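Local coordinates for methyltransferase-like protein 5 (Pyrococcus horikoshii, PDB 1WY7) that binds S-adenosyl-L-homocysteine and probably acts as an S-adenosylmethionine-dependent methyltransferase on RNA, at residues A[51-56]-A[115-120]. Sequence-based numbering, arbitrary orientation.
Sequences KVVADL and IVIMNP
Ala54 sits between two bonds from strand 115-118, its N donating to Ile115 O at 2.9 Å and its O accepting from Ile117 N at 3.0 Å, a textbook instance of parallel strand pairing. Ile115 N reaches Val52 O at one end; at the other, the bond from Leu56 N to Ile117 O stretches to 3.3 Å and its N-H...O angle falls to 143°. Beyond it a water accepts from Asn119 N and bridges to Leu56 O.

Side chains fill both faces. On one, Ile117 carries CG1 between its backbone N and carbonyl carbon (chi1 61°), which lays CD1 across Val53 CG1 at 3.8 Å; Leu63 and Ala67 of helix 62-69 cover it, and on this face Asp55 OD1 bonds Ser64 OG of the same helix. Cut back to an alanine here, Ile117 would lose CG1, CG2 and CD1, which is likely to open a gap between Val53 and that helix. On the opposite face, Leu56 CD2 touches both Val116 CG1 and the selenium of selenomethionine Met118, each at 3.9 Å, under helix 131-140.

These are neighbouring central strands of the Rossmann-like methyltransferase sheet. Past the pairing, Asn119, held by Thr30 and Tyr28, enters the S-adenosyl-L-homocysteine pocket. Direct backbone bonds thus end in a water bridge with Asn119 beside the bound ligand, consistent with this fold's cofactor site at the C-terminal ends of its parallel strands.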
ATOM      1  N   LYS A  51       4.559 -14.643  -5.199  1.00 37.11           N
ATOM      2  CA  LYS A  51       3.942 -13.744  -6.170  1.00 35.98           C
ATOM      3  C   LYS A  51       4.792 -12.522  -6.513  1.00 34.70           C
ATOM      4  O   LYS A  51       5.637 -12.095  -5.720  1.00 31.67           O
ATOM      5  CB  LYS A  51       2.590 -13.267  -5.636  1.00 36.74           C
ATOM      6  CG  LYS A  51       1.654 -14.387  -5.228  1.00 38.77           C
ATOM      7  CD  LYS A  51       1.072 -15.111  -6.426  1.00 39.74           C
ATOM      8  CE  LYS A  51       0.110 -16.206  -5.970  1.00 40.85           C
ATOM      9  NZ  LYS A  51      -0.866 -16.576  -7.034  1.00 42.50           N
ATOM     10  N   VAL A  52       4.565 -11.972  -7.705  1.00 33.57           N
ATOM     11  CA  VAL A  52       5.257 -10.758  -8.130  1.00 32.53           C
ATOM     12  C   VAL A  52       4.337  -9.647  -7.639  1.00 30.10           C
ATOM     13  O   VAL A  52       3.205  -9.513  -8.103  1.00 30.18           O
ATOM     14  CB  VAL A  52       5.404 -10.688  -9.670  1.00 32.55           C
ATOM     15  CG1 VAL A  52       6.076  -9.383 -10.069  1.00 33.67           C
ATOM     16  CG2 VAL A  52       6.235 -11.859 -10.160  1.00 32.49           C
ATOM     17  N   VAL A  53       4.815  -8.870  -6.677  1.00 28.98           N
ATOM     18  CA  VAL A  53       4.006  -7.808  -6.087  1.00 27.53           C
ATOM     19  C   VAL A  53       4.442  -6.385  -6.390  1.00 28.71           C
ATOM     20  O   VAL A  53       5.630  -6.064  -6.343  1.00 28.01           O
ATOM     21  CB  VAL A  53       3.956  -7.946  -4.535  1.00 25.42           C
ATOM     22  CG1 VAL A  53       3.074  -6.844  -3.938  1.00 16.64           C
ATOM     23  CG2 VAL A  53       3.444  -9.329  -4.148  1.00 24.59           C
ATOM     24  N   ALA A  54       3.464  -5.533  -6.683  1.00 27.85           N
ATOM     25  CA  ALA A  54       3.746  -4.129  -6.934  1.00 27.98           C
ATOM     26  C   ALA A  54       3.230  -3.357  -5.726  1.00 26.55           C
ATOM     27  O   ALA A  54       2.090  -3.555  -5.293  1.00 27.29           O
ATOM     28  CB  ALA A  54       3.043  -3.657  -8.219  1.00 27.91           C
ATOM     29  N   ASP A  55       4.080  -2.498  -5.173  1.00 25.20           N
ATOM     30  CA  ASP A  55       3.726  -1.667  -4.023  1.00 24.63           C
ATOM     31  C   ASP A  55       3.627  -0.233  -4.568  1.00 24.70           C
ATOM     32  O   ASP A  55       4.642   0.437  -4.753  1.00 22.34           O
ATOM     33  CB  ASP A  55       4.827  -1.785  -2.956  1.00 21.88           C
ATOM     34  CG  ASP A  55       4.534  -0.983  -1.707  1.00 25.69           C
ATOM     35  OD1 ASP A  55       5.377  -1.012  -0.768  1.00 20.12           O
ATOM     36  OD2 ASP A  55       3.464  -0.321  -1.649  1.00 26.83           O
ATOM     37  N   LEU A  56       2.406   0.220  -4.837  1.00 24.55           N
ATOM     38  CA  LEU A  56       2.191   1.562  -5.384  1.00 26.24           C
ATOM     39  C   LEU A  56       2.219   2.605  -4.276  1.00 27.33           C
ATOM     40  O   LEU A  56       1.480   2.499  -3.286  1.00 26.42           O
ATOM     41  CB  LEU A  56       0.866   1.593  -6.163  1.00 27.21           C
ATOM     42  CG  LEU A  56       0.910   1.113  -7.628  1.00 30.14           C
ATOM     43  CD1 LEU A  56       1.899  -0.012  -7.818  1.00 28.01           C
ATOM     44  CD2 LEU A  56      -0.481   0.689  -8.073  1.00 31.24           C
ATOM     45  N   ILE A 115       0.070  -9.269  -7.985  1.00 36.07           N
ATOM     46  CA  ILE A 115      -0.692  -8.588  -6.946  1.00 33.05           C
ATOM     47  C   ILE A 115      -0.255  -7.141  -6.719  1.00 32.06           C
ATOM     48  O   ILE A 115       0.910  -6.790  -6.866  1.00 31.49           O
ATOM     49  CB  ILE A 115      -0.567  -9.341  -5.554  1.00 33.88           C
ATOM     50  CG1 ILE A 115      -1.490 -10.562  -5.493  1.00 35.91           C
ATOM     51  CG2 ILE A 115      -0.954  -8.426  -4.402  1.00 31.04           C
ATOM     52  CD1 ILE A 115      -0.971 -11.751  -6.197  1.00 38.18           C
ATOM     53  N   VAL A 116      -1.215  -6.300  -6.361  1.00 30.53           N
ATOM     54  CA  VAL A 116      -0.906  -4.929  -6.023  1.00 28.33           C
ATOM     55  C   VAL A 116      -1.287  -4.717  -4.553  1.00 28.01           C
ATOM     56  O   VAL A 116      -2.352  -5.147  -4.116  1.00 28.51           O
ATOM     57  CB  VAL A 116      -1.718  -3.890  -6.844  1.00 25.94           C
ATOM     58  CG1 VAL A 116      -1.537  -2.531  -6.210  1.00 20.20           C
ATOM     59  CG2 VAL A 116      -1.271  -3.851  -8.313  1.00 23.30           C
ATOM     60  N   ILE A 117      -0.408  -4.073  -3.798  1.00 25.96           N
ATOM     61  CA  ILE A 117      -0.706  -3.717  -2.420  1.00 25.54           C
ATOM     62  C   ILE A 117      -0.376  -2.236  -2.375  1.00 25.95           C
ATOM     63  O   ILE A 117       0.588  -1.796  -3.009  1.00 26.58           O
ATOM     64  CB  ILE A 117       0.157  -4.488  -1.403  1.00 24.85           C
ATOM     65  CG1 ILE A 117       1.646  -4.192  -1.620  1.00 25.11           C
ATOM     66  CG2 ILE A 117      -0.145  -5.978  -1.523  1.00 24.62           C
ATOM     67  CD1 ILE A 117       2.580  -4.979  -0.679  1.00 29.75           C
HETATM   68  N   MSE A 118      -1.182  -1.456  -1.664  1.00 25.23           N
HETATM   69  CA  MSE A 118      -0.920  -0.035  -1.597  1.00 26.52           C
HETATM   70  C   MSE A 118      -1.645   0.704  -0.483  1.00 26.42           C
HETATM   71  O   MSE A 118      -2.745   0.331  -0.070  1.00 25.06           O
HETATM   72  CB  MSE A 118      -1.253   0.635  -2.954  1.00 26.20           C
HETATM   73  CG  MSE A 118      -2.703   0.475  -3.451  1.00 29.27           C
HETATM   74 SE   MSE A 118      -2.982   1.253  -5.083  1.00 33.59          SE
HETATM   75  CE  MSE A 118      -4.731   1.189  -5.181  1.00 29.58           C
ATOM     76  N   ASN A 119      -0.984   1.753  -0.006  1.00 25.72           N
ATOM     77  CA  ASN A 119      -1.499   2.668   1.007  1.00 26.93           C
ATOM     78  C   ASN A 119      -1.377   3.983   0.232  1.00 27.88           C
ATOM     79  O   ASN A 119      -0.492   4.792   0.506  1.00 26.33           O
ATOM     80  CB  ASN A 119      -0.574   2.688   2.235  1.00 26.59           C
ATOM     81  CG  ASN A 119      -1.045   3.644   3.321  1.00 29.99           C
ATOM     82  OD1 ASN A 119      -0.369   3.825   4.330  1.00 34.28           O
ATOM     83  ND2 ASN A 119      -2.204   4.255   3.122  1.00 33.34           N
ATOM     84  N   PRO A 120      -2.254   4.195  -0.765  1.00 29.53           N
ATOM     85  CA  PRO A 120      -2.227   5.409  -1.586  1.00 30.33           C
ATOM     86  C   PRO A 120      -2.724   6.644  -0.867  1.00 31.32           C
ATOM     87  O   PRO A 120      -3.343   6.545   0.183  1.00 29.98           O
ATOM     88  CB  PRO A 120      -3.118   5.029  -2.769  1.00 30.00           C
ATOM     89  CG  PRO A 120      -4.193   4.205  -2.100  1.00 28.49           C
ATOM     90  CD  PRO A 120      -3.403   3.337  -1.127  1.00 28.74           C
TER
HETATM   91  O   HOH W   1       2.019   2.051  -0.363  1.00 27.63           O